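Local atomic coordinates of uncharacterized protein (Bacteroides ovatus, PDB entry 4IRT), a protein that is of unknown function but is a putative neuraminidase, with a BNR repeat-like domain of the beta-propeller clan. Residues A[209-214]-A[237-242]; A[168-173]-A[229-234]; A[263-268]-A[282-287]. All coordinates share one frame; numbering follows the deposited sequence.

Interaction 1. Residues A[209-214]-A[237-242]. With EDO (1,2-ethanediol), chain M.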
loop_
_atom_site.group_PDB
_atom_site.type_symbol
_atom_site.label_atom_id
_atom_site.label_comp_id
_atom_site.label_asym_id
_atom_site.label_seq_id
_atom_site.Cartn_x
_atom_site.Cartn_y
_atom_site.Cartn_z
ATOM N N ILE A 209 -6.637 -14.511 -6.579
ATOM C CA ILE A 209 -6.841 -13.076 -6.455
ATOM C C ILE A 209 -8.323 -12.781 -6.604
ATOM O O ILE A 209 -8.927 -13.070 -7.660
ATOM C CB ILE A 209 -6.036 -12.268 -7.508
ATOM C CG1 ILE A 209 -4.545 -12.672 -7.453
ATOM C CG2 ILE A 209 -6.213 -10.767 -7.262
ATOM C CD1 ILE A 209 -3.615 -11.892 -8.369
ATOM N N CYS A 210 -8.894 -12.174 -5.572
ATOM C CA CYS A 210 -10.332 -11.902 -5.508
ATOM C C CYS A 210 -10.584 -10.382 -5.473
ATOM O O CYS A 210 -9.689 -9.608 -5.201
ATOM C CB CYS A 210 -10.948 -12.559 -4.264
ATOM S SG CYS A 210 -10.828 -14.378 -4.231
ATOM N N TYR A 211 -11.825 -9.964 -5.703
ATOM C CA TYR A 211 -12.119 -8.551 -5.913
ATOM C C TYR A 211 -13.524 -8.192 -5.434
ATOM O O TYR A 211 -14.437 -8.971 -5.587
ATOM C CB TYR A 211 -12.006 -8.222 -7.396
ATOM C CG TYR A 211 -12.396 -6.803 -7.725
ATOM C CD1 TYR A 211 -11.488 -5.752 -7.540
ATOM C CD2 TYR A 211 -13.648 -6.503 -8.221
ATOM C CE1 TYR A 211 -11.844 -4.446 -7.820
ATOM C CE2 TYR A 211 -14.017 -5.194 -8.485
ATOM C CZ TYR A 211 -13.107 -4.169 -8.314
ATOM O OH TYR A 211 -13.432 -2.865 -8.627
ATOM N N ALA A 212 -13.670 -6.987 -4.899
ATOM C CA ALA A 212 -14.955 -6.402 -4.646
ATOM C C ALA A 212 -14.833 -4.898 -4.702
ATOM O O ALA A 212 -13.737 -4.370 -4.573
ATOM C CB ALA A 212 -15.472 -6.830 -3.280
ATOM N N ARG A 213 -15.952 -4.224 -4.926
ATOM C CA ARG A 213 -15.987 -2.749 -4.858
ATOM C C ARG A 213 -17.266 -2.202 -4.252
ATOM O O ARG A 213 -18.307 -2.838 -4.298
ATOM C CB ARG A 213 -15.732 -2.126 -6.228
ATOM C CG ARG A 213 -16.696 -2.579 -7.328
ATOM C CD ARG A 213 -16.475 -1.691 -8.546
ATOM N NE ARG A 213 -17.112 -2.179 -9.777
ATOM C CZ ARG A 213 -16.470 -2.498 -10.889
ATOM N NH1 ARG A 213 -15.142 -2.459 -10.956
ATOM N NH2 ARG A 213 -17.164 -2.879 -11.939
ATOM N N SER A 214 -17.182 -1.004 -3.698
ATOM C CA SER A 214 -18.310 -0.369 -3.040
ATOM C C SER A 214 -18.457 1.055 -3.547
ATOM O O SER A 214 -17.476 1.822 -3.571
ATOM C CB SER A 214 -18.115 -0.294 -1.533
ATOM O OG SER A 214 -19.211 0.411 -0.943
ATOM N N ASN A 237 -18.260 -17.404 -2.507
ATOM C CA ASN A 237 -18.993 -16.363 -3.256
ATOM C C ASN A 237 -18.128 -15.240 -3.795
ATOM O O ASN A 237 -18.620 -14.370 -4.532
ATOM C CB ASN A 237 -20.191 -15.805 -2.429
ATOM C CG ASN A 237 -19.763 -15.130 -1.135
ATOM O OD1 ASN A 237 -18.753 -15.491 -0.541
ATOM N ND2 ASN A 237 -20.532 -14.144 -0.695
ATOM N N ALA A 238 -16.847 -15.252 -3.444
ATOM C CA ALA A 238 -15.946 -14.194 -3.895
ATOM C C ALA A 238 -15.867 -14.172 -5.418
ATOM O O ALA A 238 -15.944 -15.225 -6.053
ATOM C CB ALA A 238 -14.563 -14.407 -3.320
ATOM N N GLU A 239 -15.653 -12.978 -5.973
ATOM C CA GLU A 239 -15.338 -12.825 -7.364
ATOM C C GLU A 239 -13.853 -13.133 -7.549
ATOM O O GLU A 239 -13.010 -12.490 -6.931
ATOM C CB GLU A 239 -15.651 -11.414 -7.884
ATOM C CG GLU A 239 -15.322 -11.292 -9.376
ATOM C CD GLU A 239 -15.636 -9.961 -10.018
ATOM O OE1 GLU A 239 -16.110 -9.005 -9.339
ATOM O OE2 GLU A 239 -15.391 -9.895 -11.256
ATOM N N TYR A 240 -13.533 -14.079 -8.432
ATOM C CA TYR A 240 -12.147 -14.393 -8.751
ATOM C C TYR A 240 -11.662 -13.569 -9.933
ATOM O O TYR A 240 -12.018 -13.827 -11.086
ATOM C CB TYR A 240 -11.977 -15.909 -8.946
ATOM C CG TYR A 240 -12.120 -16.578 -7.584
ATOM C CD1 TYR A 240 -13.391 -16.824 -7.034
ATOM C CD2 TYR A 240 -11.008 -16.841 -6.801
ATOM C CE1 TYR A 240 -13.535 -17.352 -5.752
ATOM C CE2 TYR A 240 -11.139 -17.398 -5.526
ATOM C CZ TYR A 240 -12.406 -17.642 -5.007
ATOM O OH TYR A 240 -12.513 -18.147 -3.733
ATOM N N ALA A 241 -10.801 -12.611 -9.639
ATOM C CA ALA A 241 -10.118 -11.854 -10.682
ATOM C C ALA A 241 -9.094 -12.718 -11.423
ATOM O O ALA A 241 -8.928 -12.587 -12.644
ATOM C CB ALA A 241 -9.456 -10.621 -10.111
ATOM N N CYS A 242 -8.430 -13.606 -10.694
ATOM C CA CYS A 242 -7.463 -14.521 -11.299
ATOM C C CYS A 242 -7.347 -15.735 -10.418
ATOM O O CYS A 242 -6.971 -15.621 -9.224
ATOM C CB CYS A 242 -6.104 -13.851 -11.522
ATOM S SG CYS A 242 -4.937 -14.835 -12.532
HETATM C C1 EDO M . -21.036 -3.178 -10.538
HETATM O O1 EDO M . -19.831 -3.115 -9.744
HETATM C C2 EDO M . -21.184 -2.007 -11.507
HETATM O O2 EDO M . -20.066 -1.980 -12.402
#

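Interaction 2. Residues A[168-173]-A[229-234]. With EDO (1,2-ethanediol), chain K.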
loop_
_atom_site.group_PDB
_atom_site.type_symbol
_atom_site.label_atom_id
_atom_site.label_comp_id
_atom_site.label_asym_id
_atom_site.label_seq_id
_atom_site.Cartn_x
_atom_site.Cartn_y
_atom_site.Cartn_z
ATOM N N ASP A 168 -17.536 -4.833 10.277
ATOM C CA ASP A 168 -16.966 -5.742 11.264
ATOM C C ASP A 168 -16.498 -7.021 10.608
ATOM O O ASP A 168 -15.481 -7.572 11.004
ATOM C CB ASP A 168 -18.046 -6.122 12.294
ATOM C CG ASP A 168 -18.304 -5.020 13.285
ATOM O OD1 ASP A 168 -17.330 -4.632 13.956
ATOM O OD2 ASP A 168 -19.469 -4.546 13.403
ATOM N N ILE A 169 -17.300 -7.553 9.689
ATOM C CA ILE A 169 -16.866 -8.706 8.906
ATOM C C ILE A 169 -17.187 -8.555 7.416
ATOM O O ILE A 169 -18.340 -8.718 6.971
ATOM C CB ILE A 169 -17.429 -10.034 9.436
ATOM C CG1 ILE A 169 -17.316 -10.118 10.970
ATOM C CG2 ILE A 169 -16.669 -11.186 8.794
ATOM C CD1 ILE A 169 -17.688 -11.464 11.544
ATOM N N LEU A 170 -16.143 -8.268 6.651
ATOM C CA LEU A 170 -16.248 -8.058 5.230
ATOM C C LEU A 170 -15.743 -9.274 4.469
ATOM O O LEU A 170 -16.412 -9.742 3.555
ATOM C CB LEU A 170 -15.441 -6.817 4.849
ATOM C CG LEU A 170 -15.458 -6.401 3.389
ATOM C CD1 LEU A 170 -16.881 -6.303 2.841
ATOM C CD2 LEU A 170 -14.752 -5.058 3.261
ATOM N N ILE A 171 -14.567 -9.783 4.870
ATOM C CA ILE A 171 -13.982 -10.989 4.292
ATOM C C ILE A 171 -13.949 -12.034 5.399
ATOM O O ILE A 171 -13.438 -11.781 6.489
ATOM C CB ILE A 171 -12.572 -10.750 3.745
ATOM C CG1 ILE A 171 -12.544 -9.654 2.681
ATOM C CG2 ILE A 171 -12.006 -12.007 3.121
ATOM C CD1 ILE A 171 -11.133 -9.252 2.288
ATOM N N ASP A 172 -14.550 -13.193 5.124
ATOM C CA ASP A 172 -14.729 -14.238 6.111
ATOM C C ASP A 172 -13.809 -15.404 5.778
ATOM O O ASP A 172 -13.997 -16.073 4.768
ATOM C CB ASP A 172 -16.202 -14.697 6.105
ATOM C CG ASP A 172 -16.556 -15.614 7.262
ATOM O OD1 ASP A 172 -15.686 -15.952 8.110
ATOM O OD2 ASP A 172 -17.750 -15.998 7.321
ATOM N N GLY A 173 -12.831 -15.623 6.649
ATOM C CA GLY A 173 -11.926 -16.767 6.569
ATOM C C GLY A 173 -12.506 -18.038 7.151
ATOM O O GLY A 173 -11.851 -19.072 7.116
ATOM N N TYR A 229 -22.957 -8.347 -3.519
ATOM C CA TYR A 229 -22.572 -9.411 -2.583
ATOM C C TYR A 229 -23.523 -9.557 -1.389
ATOM O O TYR A 229 -23.995 -8.565 -0.801
ATOM C CB TYR A 229 -21.194 -9.108 -1.988
ATOM C CG TYR A 229 -20.008 -9.459 -2.831
ATOM C CD1 TYR A 229 -19.559 -10.767 -2.908
ATOM C CD2 TYR A 229 -19.230 -8.464 -3.429
ATOM C CE1 TYR A 229 -18.434 -11.089 -3.620
ATOM C CE2 TYR A 229 -18.086 -8.789 -4.155
ATOM C CZ TYR A 229 -17.674 -10.100 -4.226
ATOM O OH TYR A 229 -16.532 -10.453 -4.926
ATOM N N GLU A 230 -23.795 -10.804 -1.029
ATOM C CA GLU A 230 -24.323 -11.093 0.293
ATOM C C GLU A 230 -23.100 -11.200 1.190
ATOM O O GLU A 230 -22.199 -12.008 0.919
ATOM C CB GLU A 230 -25.125 -12.383 0.273
ATOM C CG GLU A 230 -26.272 -12.282 -0.729
ATOM C CD GLU A 230 -27.414 -13.252 -0.464
ATOM O OE1 GLU A 230 -27.820 -13.411 0.714
ATOM O OE2 GLU A 230 -27.917 -13.838 -1.448
ATOM N N LEU A 231 -23.037 -10.361 2.222
ATOM C CA LEU A 231 -21.870 -10.328 3.100
ATOM C C LEU A 231 -21.980 -11.377 4.208
ATOM O O LEU A 231 -23.079 -11.740 4.627
ATOM C CB LEU A 231 -21.669 -8.920 3.713
ATOM C CG LEU A 231 -21.566 -7.792 2.682
ATOM C CD1 LEU A 231 -21.627 -6.442 3.367
ATOM C CD2 LEU A 231 -20.276 -7.927 1.857
ATOM N N PRO A 232 -20.843 -11.848 4.720
ATOM C CA PRO A 232 -19.494 -11.489 4.340
ATOM C C PRO A 232 -19.034 -12.273 3.111
ATOM O O PRO A 232 -19.706 -13.236 2.671
ATOM C CB PRO A 232 -18.677 -11.890 5.573
ATOM C CG PRO A 232 -19.428 -13.023 6.174
ATOM C CD PRO A 232 -20.870 -12.693 5.936
ATOM N N ILE A 233 -17.890 -11.876 2.564
ATOM C CA ILE A 233 -17.398 -12.531 1.362
ATOM C C ILE A 233 -16.496 -13.669 1.767
ATOM O O ILE A 233 -15.497 -13.450 2.460
ATOM C CB ILE A 233 -16.642 -11.560 0.433
ATOM C CG1 ILE A 233 -17.490 -10.297 0.183
ATOM C CG2 ILE A 233 -16.319 -12.263 -0.882
ATOM C CD1 ILE A 233 -16.764 -9.198 -0.597
ATOM N N LYS A 234 -16.835 -14.870 1.294
ATOM C CA LYS A 234 -16.140 -16.112 1.602
ATOM C C LYS A 234 -15.501 -16.702 0.342
ATOM O O LYS A 234 -15.749 -16.241 -0.775
ATOM C CB LYS A 234 -17.146 -17.170 2.073
ATOM C CG LYS A 234 -18.045 -16.808 3.236
ATOM C CD LYS A 234 -19.010 -17.959 3.554
ATOM C CE LYS A 234 -20.107 -18.120 2.499
ATOM N NZ LYS A 234 -20.431 -19.546 2.173
HETATM C C1 EDO K . -10.076 -12.928 6.467
HETATM O O1 EDO K . -9.854 -13.470 7.767
HETATM C C2 EDO K . -9.949 -11.396 6.505
HETATM O O2 EDO K . -11.005 -10.786 7.256
#

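Interaction 3. Residues A[263-268]-A[282-287]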
loop_
_atom_site.group_PDB
_atom_site.type_symbol
_atom_site.label_atom_id
_atom_site.label_comp_id
_atom_site.label_asym_id
_atom_site.label_seq_id
_atom_site.Cartn_x
_atom_site.Cartn_y
_atom_site.Cartn_z
ATOM N N ASN A 263 -12.090 1.432 -13.610
ATOM C CA ASN A 263 -11.595 0.066 -13.854
ATOM C C ASN A 263 -10.388 -0.267 -12.938
ATOM O O ASN A 263 -9.468 0.548 -12.829
ATOM C CB ASN A 263 -11.190 -0.109 -15.307
ATOM C CG ASN A 263 -12.388 -0.052 -16.242
ATOM O OD1 ASN A 263 -13.472 -0.565 -15.936
ATOM N ND2 ASN A 263 -12.209 0.614 -17.333
ATOM N N PRO A 264 -10.411 -1.450 -12.275
ATOM C CA PRO A 264 -9.375 -1.811 -11.288
ATOM C C PRO A 264 -8.180 -2.482 -11.923
ATOM O O PRO A 264 -8.344 -3.263 -12.869
ATOM C CB PRO A 264 -10.073 -2.824 -10.373
ATOM C CG PRO A 264 -11.075 -3.500 -11.317
ATOM C CD PRO A 264 -11.564 -2.364 -12.199
ATOM N N TYR A 265 -7.011 -2.214 -11.348
ATOM C CA TYR A 265 -5.738 -2.770 -11.763
ATOM C C TYR A 265 -5.015 -3.284 -10.523
ATOM O O TYR A 265 -4.953 -2.577 -9.528
ATOM C CB TYR A 265 -4.857 -1.713 -12.401
ATOM C CG TYR A 265 -5.369 -1.199 -13.710
ATOM C CD1 TYR A 265 -6.428 -0.321 -13.738
ATOM C CD2 TYR A 265 -4.800 -1.590 -14.904
ATOM C CE1 TYR A 265 -6.914 0.171 -14.941
ATOM C CE2 TYR A 265 -5.283 -1.117 -16.117
ATOM C CZ TYR A 265 -6.345 -0.239 -16.127
ATOM O OH TYR A 265 -6.851 0.266 -17.308
ATOM N N ILE A 266 -4.489 -4.512 -10.581
ATOM C CA ILE A 266 -3.827 -5.137 -9.414
ATOM C C ILE A 266 -2.414 -5.561 -9.806
ATOM O O ILE A 266 -2.253 -6.226 -10.803
ATOM C CB ILE A 266 -4.602 -6.372 -8.939
ATOM C CG1 ILE A 266 -6.042 -5.992 -8.592
ATOM C CG2 ILE A 266 -3.868 -7.036 -7.767
ATOM C CD1 ILE A 266 -7.079 -7.119 -8.619
ATOM N N ALA A 267 -1.413 -5.162 -9.026
ATOM C CA ALA A 267 -0.005 -5.465 -9.320
ATOM C C ALA A 267 0.549 -6.460 -8.313
ATOM O O ALA A 267 0.403 -6.295 -7.097
ATOM C CB ALA A 267 0.823 -4.197 -9.312
ATOM N N THR A 268 1.160 -7.520 -8.823
ATOM C CA THR A 268 1.673 -8.576 -7.990
ATOM C C THR A 268 2.683 -9.398 -8.769
ATOM O O THR A 268 3.207 -8.939 -9.804
ATOM C CB THR A 268 0.531 -9.463 -7.380
ATOM O OG1 THR A 268 1.087 -10.366 -6.435
ATOM C CG2 THR A 268 -0.206 -10.276 -8.469
ATOM N N ILE A 282 0.388 -7.852 -13.988
ATOM C CA ILE A 282 -0.748 -6.979 -13.756
ATOM C C ILE A 282 -2.053 -7.716 -14.102
ATOM O O ILE A 282 -2.112 -8.463 -15.081
ATOM C CB ILE A 282 -0.582 -5.639 -14.534
ATOM C CG1 ILE A 282 -1.578 -4.599 -14.036
ATOM C CG2 ILE A 282 -0.695 -5.842 -16.045
ATOM C CD1 ILE A 282 -1.209 -3.181 -14.405
ATOM N N VAL A 283 -3.084 -7.498 -13.284
ATOM C CA VAL A 283 -4.414 -8.073 -13.485
ATOM C C VAL A 283 -5.381 -6.897 -13.456
ATOM O O VAL A 283 -5.350 -6.098 -12.532
ATOM C CB VAL A 283 -4.730 -9.063 -12.362
ATOM C CG1 VAL A 283 -6.167 -9.565 -12.386
ATOM C CG2 VAL A 283 -3.732 -10.202 -12.348
ATOM N N TRP A 284 -6.269 -6.805 -14.432
ATOM C CA TRP A 284 -7.213 -5.702 -14.486
ATOM C C TRP A 284 -8.509 -6.104 -15.165
ATOM O O TRP A 284 -8.562 -7.126 -15.873
ATOM C CB TRP A 284 -6.595 -4.497 -15.212
ATOM C CG TRP A 284 -6.567 -4.602 -16.740
ATOM C CD1 TRP A 284 -7.437 -4.004 -17.630
ATOM C CD2 TRP A 284 -5.632 -5.343 -17.540
ATOM N NE1 TRP A 284 -7.094 -4.342 -18.923
ATOM C CE2 TRP A 284 -6.013 -5.172 -18.898
ATOM C CE3 TRP A 284 -4.531 -6.166 -17.246
ATOM C CZ2 TRP A 284 -5.315 -5.747 -19.936
ATOM C CZ3 TRP A 284 -3.836 -6.723 -18.290
ATOM C CH2 TRP A 284 -4.252 -6.523 -19.632
ATOM N N ASN A 285 -9.542 -5.311 -14.918
ATOM C CA ASN A 285 -10.872 -5.560 -15.456
ATOM C C ASN A 285 -11.279 -4.358 -16.278
ATOM O O ASN A 285 -11.095 -3.236 -15.825
ATOM C CB ASN A 285 -11.875 -5.765 -14.327
ATOM C CG ASN A 285 -13.255 -6.157 -14.835
ATOM O OD1 ASN A 285 -14.070 -5.298 -15.173
ATOM N ND2 ASN A 285 -13.499 -7.461 -14.924
ATOM N N ASP A 286 -11.765 -4.605 -17.489
ATOM C CA ASP A 286 -12.090 -3.541 -18.458
ATOM C C ASP A 286 -13.573 -3.130 -18.438
ATOM O O ASP A 286 -14.040 -2.324 -19.271
ATOM C CB ASP A 286 -11.630 -3.944 -19.871
ATOM C CG ASP A 286 -12.346 -5.164 -20.408
ATOM O OD1 ASP A 286 -13.403 -5.540 -19.855
ATOM O OD2 ASP A 286 -11.846 -5.748 -21.403
ATOM N N GLY A 287 -14.292 -3.651 -17.468
ATOM C CA GLY A 287 -15.729 -3.453 -17.318
ATOM C C GLY A 287 -16.440 -4.751 -17.638
ATOM O O GLY A 287 -17.522 -5.002 -17.136
HETATM O O HOH W 1 -14.520 -2.986 -13.777
#

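Interaction 1. Residues A[209-214]-A[237-242]
Ile209 meets Ala241 and Cys242 at a classic beta bulge. Ile209 N donates to Cys242 O at 2.9 Å, and Ile209 O receives Cys242 N at 3.1 Å, on a lone pair, plus a weak, bent bond from Ala241 N. Cys210 lays SG (anti to the carbonyl carbon, chi1 -62°) over one face of the Tyr240 ring, 3.7 Å from the ring centroid; Ala238 CB is 3.8 Å from the same SG. Tyr211 N donates to Glu239 O at 3.0 Å, while its ring edge faces Glu239 OE1, the carboxylate turned 85° to the ring. Glu239 OE2 is held by Thr224 and Trp290. Arg213 reaches back, NH1 giving Tyr211 OH a 2.9 Å bond, and its NE and NH2 bind both oxygens of an ethanediol. With a leucine in place of Arg213, Tyr211 OH would probably keep His192 but lose one partner, and the diol keep Lys223 O but lose both guanidinium bonds. Ser214, bonded to Gly218 and Thr220, begins an Asp box, the S-x-D-x-G-x-T-W turn of neuraminidases. Strand 239-242 edges the four-stranded sheet; strand 206-214 also pairs with 191-198, and Ile209 and Tyr211 pack on strand 264-271 of the next sheet.

Interaction 2. Residues A[168-173]-A[229-234]
Ile233 O is gripped from two successive residues: Asp172 N donates a nearly straight bond of 2.8 Å from above the carbonyl plane, and Ile171 CA adds a longer C-H contact at 3.4 Å. Leu170 O takes Ile233 N, also at 2.8 Å. Ile171 and Ile233 thus form a single backbone bridge between two loops running the same way. Pro232, which follows a cis peptide bond, sets its ring against the other loop: CB meets Ile169 O at 3.5 Å and CG meets Asp172 CB at 3.6 Å. Asp172 keeps CG anti to its N (chi1 -170°), which lays the side chain alongside the proline ring, while Lys234 runs alongside Asp172, its CG 4.0 Å from Asp172 CB. The charged ends do not pair; Asp172 OD1 turns to Glu174 N and Lys234 NZ to Ser236. On the inner side the side chains of Leu170 and Leu231 cross, Leu170 CD1 3.9 Å from Leu231 CD2, and Ile171 packs on Trp195 and Trp197. Ile171 O accepts an ethanediol hydroxyl at 2.7 Å from O2. Two straight backbone bonds and aliphatic packing therefore join the loops, side-chain charge contributing little directly.

Interaction 3. Residues A[263-268]-A[282-287]
Trp284 CB is the bump and the Tyr265 ring the surface that receives it: the methylene sits over one ring face, 3.9 Å from the centroid, as a CH-pi contact. Trp284 holds CG between its backbone N and carbonyl carbon (chi1 78°), which carries the indole off to one side; its five-membered ring lies nearly parallel to the Tyr265 ring (7° between planes) but slid away, barely overlapping. Ile282 CD1 sits at the ring's edge, near its plane, 4.0 Å from Tyr265 CD2. On the reverse face of the sheet Ile266 and Val283 stand as a hydrogen-bonded pair, with Ile266 N to Val283 O at 2.7 Å and Val283 N returning to Ile266 O. Beyond the next bond, Asn285 N to Pro264 O, the two side chains lie side by side, Pro264 CG 3.9 Å from Asn285 CB. Asn263 CB wedges against Asn285 O at 3.2 Å. Asn285 OD1 accepts Gly287 N at 2.8 Å in an Asx turn, and a water donates to it at 2.7 Å while reaching weakly to Asn263 OD1. This hairpin forms the two middle strands of an antiparallel sheet, between 255-258 and 290-294, whose His291 stacks on Trp284. Tyr265 and Ile282 pack on Ile319 of strand 318-322, whereas Pro264 and Ile266 press on strand 206-214, placing the hairpin between neighbouring propeller sheets.

Interaction 1 lies between the other two: its centre is about 11 Å from each of theirs, while the centres of interactions 2 and 3 are about 22 Å apart and their nearest atoms about 11 Å. Tyr229 ties interaction 2 to interaction 1, its OH lying 2.6 Å from Tyr211 O and 2.9 Å from Glu239 N, probable hydrogen bonds that bring the loop 229-234 down onto the paired strands. On the other side, Tyr211 CE1 packs on Pro264 CB at 3.5 Å, joining interaction 1 to the hairpin of interaction 3. Together they run from surface loops through one propeller sheet into the next. No active site is established here, and both ethanediols probably come from the crystallisation liquor.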